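Local atomic coordinates of aminotransferase, class I and II (Erwinia tasmaniensis, PDB entry 5Z0Q), a protein that belongs to the pyridoxal-phosphate-dependent class I and II aminotransferase family, is also called OvoB, and carries bound pyridoxal-5'-phosphate. Residues A[93-98]-A[261-266]; A[98-103]-A[202-207]; A[220-225]-A[232-237]. All blocks are in the same frame, centred on the assembly; numbering follows the deposited sequence.

Contact 1. Residues A[93-98]-A[261-266]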
# COMPACT_ATOMS: atom_id res chain seq x y z
N TRP A 93 -15.99 -13.39 -0.76
CA TRP A 93 -14.98 -13.81 0.20
C TRP A 93 -13.66 -13.06 0.02
O TRP A 93 -12.85 -13.04 0.95
CB TRP A 93 -14.71 -15.32 0.07
CG TRP A 93 -15.87 -16.19 0.42
CD1 TRP A 93 -17.08 -15.80 0.90
CD2 TRP A 93 -15.92 -17.62 0.30
NE1 TRP A 93 -17.89 -16.90 1.09
CE2 TRP A 93 -17.20 -18.03 0.73
CE3 TRP A 93 -15.02 -18.59 -0.12
CZ2 TRP A 93 -17.60 -19.36 0.75
CZ3 TRP A 93 -15.41 -19.92 -0.10
CH2 TRP A 93 -16.68 -20.29 0.33
N LEU A 94 -13.44 -12.45 -1.14
CA LEU A 94 -12.15 -11.87 -1.46
C LEU A 94 -12.00 -10.48 -0.86
O LEU A 94 -12.95 -9.69 -0.83
CB LEU A 94 -11.96 -11.81 -2.97
CG LEU A 94 -12.02 -13.14 -3.71
CD1 LEU A 94 -11.82 -12.94 -5.20
CD2 LEU A 94 -10.98 -14.11 -3.16
N VAL A 95 -10.79 -10.19 -0.37
CA VAL A 95 -10.41 -8.87 0.10
C VAL A 95 -9.01 -8.61 -0.44
O VAL A 95 -8.06 -9.29 -0.06
CB VAL A 95 -10.42 -8.74 1.63
CG1 VAL A 95 -9.91 -7.38 2.06
CG2 VAL A 95 -11.82 -8.97 2.18
N PHE A 96 -8.88 -7.63 -1.33
CA PHE A 96 -7.60 -7.35 -1.97
C PHE A 96 -6.73 -6.46 -1.08
O PHE A 96 -7.22 -5.52 -0.45
CB PHE A 96 -7.81 -6.70 -3.33
CG PHE A 96 -8.55 -7.57 -4.31
CD1 PHE A 96 -7.92 -8.66 -4.89
CD2 PHE A 96 -9.86 -7.30 -4.65
CE1 PHE A 96 -8.59 -9.47 -5.79
CE2 PHE A 96 -10.54 -8.10 -5.55
CZ PHE A 96 -9.91 -9.18 -6.12
N LEU A 97 -5.44 -6.77 -1.04
CA LEU A 97 -4.50 -6.11 -0.15
C LEU A 97 -3.23 -5.76 -0.92
O LEU A 97 -2.90 -6.41 -1.92
CB LEU A 97 -4.14 -7.02 1.04
CG LEU A 97 -5.29 -7.42 1.97
CD1 LEU A 97 -4.91 -8.67 2.75
CD2 LEU A 97 -5.64 -6.28 2.91
N PRO A 98 -2.50 -4.73 -0.47
CA PRO A 98 -1.19 -4.39 -1.08
C PRO A 98 -0.03 -5.13 -0.42
O PRO A 98 0.85 -4.55 0.22
CB PRO A 98 -1.12 -2.88 -0.88
CG PRO A 98 -1.82 -2.67 0.43
CD PRO A 98 -2.93 -3.70 0.49
N ALA A 261 -15.85 -8.97 8.29
CA ALA A 261 -16.16 -7.62 8.76
C ALA A 261 -15.14 -7.15 9.78
O ALA A 261 -14.73 -5.99 9.76
CB ALA A 261 -17.58 -7.58 9.34
N ARG A 262 -14.73 -8.04 10.70
CA ARG A 262 -13.69 -7.68 11.65
C ARG A 262 -12.36 -7.42 10.95
O ARG A 262 -11.60 -6.55 11.38
CB ARG A 262 -13.53 -8.80 12.69
CG ARG A 262 -14.76 -9.04 13.54
CD ARG A 262 -14.64 -10.33 14.35
NE ARG A 262 -13.49 -10.32 15.24
CZ ARG A 262 -13.12 -11.34 16.01
NH1 ARG A 262 -13.82 -12.47 15.99
NH2 ARG A 262 -12.06 -11.24 16.80
N PHE A 263 -12.08 -8.15 9.88
CA PHE A 263 -10.85 -7.93 9.12
C PHE A 263 -10.88 -6.59 8.41
O PHE A 263 -9.92 -5.81 8.50
CB PHE A 263 -10.65 -9.08 8.13
CG PHE A 263 -9.33 -9.03 7.40
CD1 PHE A 263 -8.21 -9.63 7.94
CD2 PHE A 263 -9.22 -8.41 6.17
CE1 PHE A 263 -7.00 -9.60 7.27
CE2 PHE A 263 -8.02 -8.38 5.50
CZ PHE A 263 -6.90 -8.97 6.05
N ASN A 264 -11.97 -6.30 7.70
CA ASN A 264 -12.07 -5.05 6.95
C ASN A 264 -12.09 -3.83 7.87
O ASN A 264 -11.56 -2.78 7.51
CB ASN A 264 -13.31 -5.06 6.06
CG ASN A 264 -13.22 -6.08 4.95
OD1 ASN A 264 -12.14 -6.34 4.41
ND2 ASN A 264 -14.35 -6.68 4.59
N ARG A 265 -12.69 -3.96 9.06
CA ARG A 265 -12.71 -2.84 9.99
C ARG A 265 -11.31 -2.52 10.50
O ARG A 265 -10.96 -1.35 10.70
CB ARG A 265 -13.66 -3.15 11.15
CG ARG A 265 -13.78 -2.04 12.18
CD ARG A 265 -15.04 -2.19 13.03
NE ARG A 265 -15.05 -3.42 13.83
CZ ARG A 265 -15.72 -4.52 13.51
NH1 ARG A 265 -16.46 -4.55 12.40
NH2 ARG A 265 -15.67 -5.58 14.29
N MET A 266 -10.48 -3.55 10.71
CA MET A 266 -9.10 -3.33 11.12
C MET A 266 -8.26 -2.78 9.97
O MET A 266 -7.28 -2.07 10.21
CB MET A 266 -8.50 -4.64 11.65
CG MET A 266 -7.07 -4.53 12.14
SD MET A 266 -6.89 -3.43 13.55
CE MET A 266 -8.03 -4.18 14.71
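The ring of Phe263 meets Val95 and Leu97 with its edge. The methyl groups CG1 of Val95 and CD1 of Leu97 both lie near the ring plane, beside the outer carbons. From Leu97, CD1 comes to 3.9 Å from Phe263 CZ. The other branch stays close as well, with Leu97 CD2 4.1 Å from Phe263 CE2. Val95 CG1 is 4.1 Å from the same Phe263 CE2, so this one carbon touches two side chains of the strand. The second flat group is the Asn264 amide. Its carbonyl oxygen lies in the plane of the Phe263 ring, at the edge, and also faces both methyls of Val95. Asn264 OD1 is 3.4 Å from Val95 CG1 and 3.5 Å from Val95 CG2. These are van der Waals contacts.

The contact joins an edge strand of the large mixed sheet to a covering helix, in the α/β large domain of the fold-type I architecture. Strand 94-97 pairs antiparallel with 250-253, and helix 257-267 follows that neighbour in the chain. The short axes lie 10.6 Å apart at an angle of 21°, so the helix runs nearly along the strand.

The torsions explain the reach. Phe263 CG is anti to its backbone N (chi1 -174°), which carries the ring to the two strand side chains. The CB of Asn264 points neither at the strand nor away from it, and the amide end comes nearer, to Val95. Ile106 of helix 101-111 and Ile254 also touch the Phe263 side chain. Arg267, just past Met266 on the helix, donates a hydrogen bond from NH1 to Phe96 O.

Contact 2. Residues A[98-103]-A[202-207]. With PLP (pyridoxal-5'-phosphate), chain M.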
# COMPACT_ATOMS: atom_id res chain seq x y z
N PRO A 98 -2.50 -4.73 -0.47
CA PRO A 98 -1.19 -4.39 -1.08
C PRO A 98 -0.03 -5.13 -0.42
O PRO A 98 0.85 -4.55 0.22
CB PRO A 98 -1.12 -2.88 -0.88
CG PRO A 98 -1.82 -2.67 0.43
CD PRO A 98 -2.93 -3.70 0.49
N GLY A 99 -0.03 -6.45 -0.57
CA GLY A 99 0.99 -7.30 0.02
C GLY A 99 0.40 -8.39 0.88
O GLY A 99 -0.80 -8.43 1.15
N VAL A 100 1.28 -9.29 1.31
CA VAL A 100 0.88 -10.43 2.13
C VAL A 100 1.22 -10.14 3.59
O VAL A 100 0.51 -10.57 4.50
CB VAL A 100 1.55 -11.73 1.65
CG1 VAL A 100 1.07 -12.92 2.47
CG2 VAL A 100 1.26 -11.95 0.17
N VAL A 101 2.31 -9.40 3.81
CA VAL A 101 2.73 -9.08 5.17
C VAL A 101 1.66 -8.26 5.88
O VAL A 101 1.40 -8.45 7.07
CB VAL A 101 4.09 -8.35 5.16
CG1 VAL A 101 4.51 -7.98 6.57
CG2 VAL A 101 5.14 -9.23 4.50
N THR A 102 1.03 -7.33 5.16
CA THR A 102 -0.05 -6.55 5.75
C THR A 102 -1.25 -7.43 6.11
O THR A 102 -1.93 -7.16 7.11
CB THR A 102 -0.47 -5.42 4.81
OG1 THR A 102 -1.56 -4.69 5.39
CG2 THR A 102 -0.90 -5.97 3.45
N GLY A 103 -1.51 -8.48 5.32
CA GLY A 103 -2.58 -9.39 5.67
C GLY A 103 -2.30 -10.18 6.93
O GLY A 103 -3.23 -10.53 7.67
N CYS A 202 -4.71 -18.68 10.11
CA CYS A 202 -4.25 -17.76 9.07
C CYS A 202 -3.22 -18.52 8.23
O CYS A 202 -2.07 -18.67 8.64
CB CYS A 202 -3.66 -16.49 9.68
SG CYS A 202 -3.12 -15.27 8.46
N SER A 203 -3.65 -19.00 7.07
CA SER A 203 -2.83 -19.83 6.21
C SER A 203 -2.17 -18.96 5.14
O SER A 203 -2.87 -18.36 4.31
CB SER A 203 -3.66 -20.94 5.56
OG SER A 203 -2.86 -21.80 4.77
N ASP A 204 -0.85 -18.89 5.16
CA ASP A 204 -0.08 -18.15 4.17
C ASP A 204 0.28 -19.11 3.04
O ASP A 204 1.11 -20.00 3.22
CB ASP A 204 1.17 -17.53 4.80
CG ASP A 204 1.84 -16.50 3.90
OD1 ASP A 204 1.85 -16.69 2.67
OD2 ASP A 204 2.35 -15.50 4.44
N GLU A 205 -0.34 -18.92 1.88
CA GLU A 205 -0.13 -19.82 0.76
C GLU A 205 0.42 -19.07 -0.45
O GLU A 205 -0.08 -19.22 -1.57
CB GLU A 205 -1.45 -20.53 0.42
CG GLU A 205 -2.14 -21.11 1.65
CD GLU A 205 -3.38 -21.92 1.33
OE1 GLU A 205 -3.85 -22.67 2.21
OE2 GLU A 205 -3.90 -21.80 0.19
N ILE A 206 1.46 -18.27 -0.22
CA ILE A 206 2.05 -17.47 -1.29
C ILE A 206 2.83 -18.35 -2.26
O ILE A 206 2.90 -18.06 -3.46
CB ILE A 206 2.93 -16.36 -0.69
CG1 ILE A 206 3.64 -15.56 -1.78
CG2 ILE A 206 3.95 -16.95 0.27
CD1 ILE A 206 2.71 -14.82 -2.70
N HIS A 207 3.41 -19.45 -1.78
CA HIS A 207 4.21 -20.34 -2.60
C HIS A 207 3.41 -21.48 -3.22
O HIS A 207 4.00 -22.44 -3.71
CB HIS A 207 5.37 -20.92 -1.79
CG HIS A 207 6.35 -19.90 -1.31
ND1 HIS A 207 6.22 -19.23 -0.12
CD2 HIS A 207 7.49 -19.43 -1.88
CE1 HIS A 207 7.23 -18.40 0.03
NE2 HIS A 207 8.02 -18.50 -1.02
N1 PLP M . 4.67 -14.67 2.79
C2 PLP M . 5.77 -15.51 2.74
C2A PLP M . 5.77 -16.79 3.51
C3 PLP M . 6.87 -15.16 1.96
O3 PLP M . 7.95 -15.99 1.91
C4 PLP M . 6.86 -13.97 1.24
C4A PLP M . 7.96 -13.68 0.26
C5 PLP M . 5.75 -13.14 1.30
C6 PLP M . 4.66 -13.49 2.07
C5A PLP M . 5.76 -11.85 0.51
O4P PLP M . 4.86 -10.91 1.06
P PLP M . 4.90 -9.38 0.56
O1P PLP M . 6.32 -8.88 0.60
O2P PLP M . 4.03 -8.52 1.45
O3P PLP M . 4.39 -9.33 -0.86
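Val100 and Ile206 bring the two backbones nearest, with 7.9 Å between their CA atoms, where the turn before helix 101-111 passes the chain that follows strand 200-204. The direct side-chain contact is small. Val100 comes from one side and Asp204 from the other, and Val100 CG1 lies 3.5 Å from Asp204 OD2. The second methyl, Val100 CG2, makes a loose apolar contact with Ile206 CD1.

Pyridoxal-5'-phosphate touches both segments. Its phosphate oxygen O2P takes two backbone hydrogen bonds. Val100 N reaches PLP O2P at 2.9 Å, with an angle of 151° at the hydrogen. Val101 N reaches PLP O2P at 3.0 Å and is almost straight, at 175°. Gly99 has backbone angles that call for glycine, and its CA passes 3.6 Å from PLP O2P.

Several side chains surround the pyridine ring and its O3. Asp204 OD2 is 3.0 Å from PLP N1. The torsion chi1 of -167° swings the carboxylate out from the strand to the ring nitrogen. Ile206 stands over the ring with CG2, 3.4 Å from PLP C2. Val100 CB also lies close to PLP C6. The His207 ring turns its edge to PLP O3, which lies in the His207 plane 3.1 Å from His207 CE1. Tyr66 of the second subunit also hydrogen-bonds the cofactor.

An aspartate facing the pyridine nitrogen and a phosphate held at the start of a helix are hallmarks of the cofactor site in fold-type I PLP enzymes.

Contact 3. Residues A[220-225]-A[232-237]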
# COMPACT_ATOMS: atom_id res chain seq x y z
N PRO A 220 -5.43 -26.14 -0.20
CA PRO A 220 -5.79 -25.02 0.68
C PRO A 220 -6.38 -25.53 1.99
O PRO A 220 -7.13 -26.50 2.02
CB PRO A 220 -6.82 -24.23 -0.13
CG PRO A 220 -6.56 -24.63 -1.55
CD PRO A 220 -6.13 -26.06 -1.49
N PHE A 221 -6.04 -24.84 3.09
CA PHE A 221 -6.53 -25.26 4.40
C PHE A 221 -8.05 -25.18 4.47
O PHE A 221 -8.70 -26.09 4.99
CB PHE A 221 -5.90 -24.39 5.49
CG PHE A 221 -6.30 -24.78 6.88
CD1 PHE A 221 -5.63 -25.78 7.56
CD2 PHE A 221 -7.36 -24.15 7.51
CE1 PHE A 221 -6.00 -26.14 8.85
CE2 PHE A 221 -7.74 -24.51 8.80
CZ PHE A 221 -7.06 -25.50 9.47
N ALA A 222 -8.63 -24.11 3.93
CA ALA A 222 -10.07 -23.91 3.99
C ALA A 222 -10.84 -24.84 3.07
O ALA A 222 -12.08 -24.80 3.07
CB ALA A 222 -10.41 -22.46 3.67
N SER A 223 -10.16 -25.67 2.27
CA SER A 223 -10.83 -26.61 1.39
C SER A 223 -11.00 -27.99 2.02
O SER A 223 -11.65 -28.85 1.41
CB SER A 223 -10.06 -26.75 0.07
OG SER A 223 -8.75 -27.23 0.29
N LEU A 224 -10.44 -28.22 3.21
CA LEU A 224 -10.60 -29.51 3.87
C LEU A 224 -12.06 -29.78 4.21
O LEU A 224 -12.60 -30.85 3.91
CB LEU A 224 -9.74 -29.56 5.13
CG LEU A 224 -8.23 -29.40 4.93
CD1 LEU A 224 -7.52 -29.31 6.28
CD2 LEU A 224 -7.69 -30.55 4.11
N SER A 225 -12.72 -28.81 4.84
CA SER A 225 -14.13 -28.92 5.18
C SER A 225 -14.71 -27.51 5.25
O SER A 225 -14.00 -26.52 5.10
CB SER A 225 -14.32 -29.66 6.51
OG SER A 225 -13.76 -28.93 7.59
N SER A 232 -11.04 -19.66 9.15
CA SER A 232 -9.71 -19.38 8.63
C SER A 232 -9.73 -18.18 7.69
O SER A 232 -10.79 -17.71 7.26
CB SER A 232 -9.12 -20.59 7.90
OG SER A 232 -9.80 -20.82 6.68
N ILE A 233 -8.53 -17.70 7.38
CA ILE A 233 -8.30 -16.70 6.35
C ILE A 233 -7.13 -17.17 5.49
O ILE A 233 -6.11 -17.62 6.03
CB ILE A 233 -8.01 -15.31 6.95
CG1 ILE A 233 -7.55 -14.33 5.86
CG2 ILE A 233 -6.98 -15.40 8.07
CD1 ILE A 233 -7.11 -12.99 6.38
N THR A 234 -7.29 -17.10 4.18
CA THR A 234 -6.31 -17.62 3.23
C THR A 234 -5.64 -16.46 2.50
O THR A 234 -6.33 -15.63 1.89
CB THR A 234 -6.98 -18.57 2.23
OG1 THR A 234 -7.78 -19.52 2.95
CG2 THR A 234 -5.94 -19.31 1.41
N LEU A 235 -4.32 -16.42 2.55
CA LEU A 235 -3.53 -15.36 1.91
C LEU A 235 -2.84 -15.93 0.68
O LEU A 235 -2.06 -16.88 0.78
CB LEU A 235 -2.50 -14.79 2.88
CG LEU A 235 -3.04 -14.09 4.13
CD1 LEU A 235 -1.90 -13.68 5.05
CD2 LEU A 235 -3.87 -12.88 3.74
N MET A 236 -3.13 -15.35 -0.49
CA MET A 236 -2.55 -15.79 -1.74
C MET A 236 -2.21 -14.58 -2.60
O MET A 236 -2.79 -13.51 -2.45
CB MET A 236 -3.50 -16.73 -2.50
CG MET A 236 -3.72 -18.07 -1.82
SD MET A 236 -4.94 -19.09 -2.66
CE MET A 236 -6.35 -17.99 -2.65
N SER A 237 -1.26 -14.79 -3.52
CA SER A 237 -0.77 -13.73 -4.39
C SER A 237 0.13 -14.30 -5.48
O SER A 237 0.78 -15.34 -5.27
CB SER A 237 0.00 -12.68 -3.57
OG SER A 237 0.71 -11.79 -4.41
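Phe221 and Ala222 pack against Ser232 on strand 232-236, an inner strand of the large-domain sheet in this fold-type I protein. The two residues belong to a short 3-10 segment, 221-223. The chain then passes through helix 226-229 and returns as the strand. Ser225 is the N-cap of that helix, with a weak bond from Ala228 N to its OG.

With chi1 at -178° the Phe221 ring leaves the backbone on the side opposite its own N and lies beside Ser232. Its CD2 meets Ser232 CB obliquely at 4.0 Å. Further partners of the Phe221 side chain are Val201 on the next strand and Leu191 of helix 184-197.

Ser232 places OG between its backbone N and carbonyl carbon (chi1 70°). In that position OG hydrogen-bonds Ala228 O, which satisfies this buried hydroxyl. The same Ser232 OG lies 3.5 Å from Ala222 CB, a plain van der Waals contact.

Ala222 CB sits near two hydroxyls, because Thr234 and Ser232 point to the same side of the strand. Trp87 touches both Ala222 and Thr234. In Thr234 the hydroxyl stands beside the backbone N, and its OG1 is 4.0 Å from Ala222 CB.

Overall arrangement
All three contacts reach the same large sheet. Contacts 1 and 2 share Pro98, where strand 94-97 turns into the start of helix 101-111, and Leu97 CD1 packs 3.8 Å from Gly103 CA. Contacts 2 and 3 sit on neighbouring strands: Glu205 N lies 2.9 Å from Leu235 O, a probable hydrogen bond. Contact 1 meets contact 3 where Phe263 CE1 comes 3.5 Å from Ile233 CD1. Contact 2 holds the cofactor itself. The side chain of Leu97 in contact 1 is about 8 Å from a PLP, and that of Thr234 in contact 3 about 12 Å. Contacts 1 and 2 also touch the second subunit.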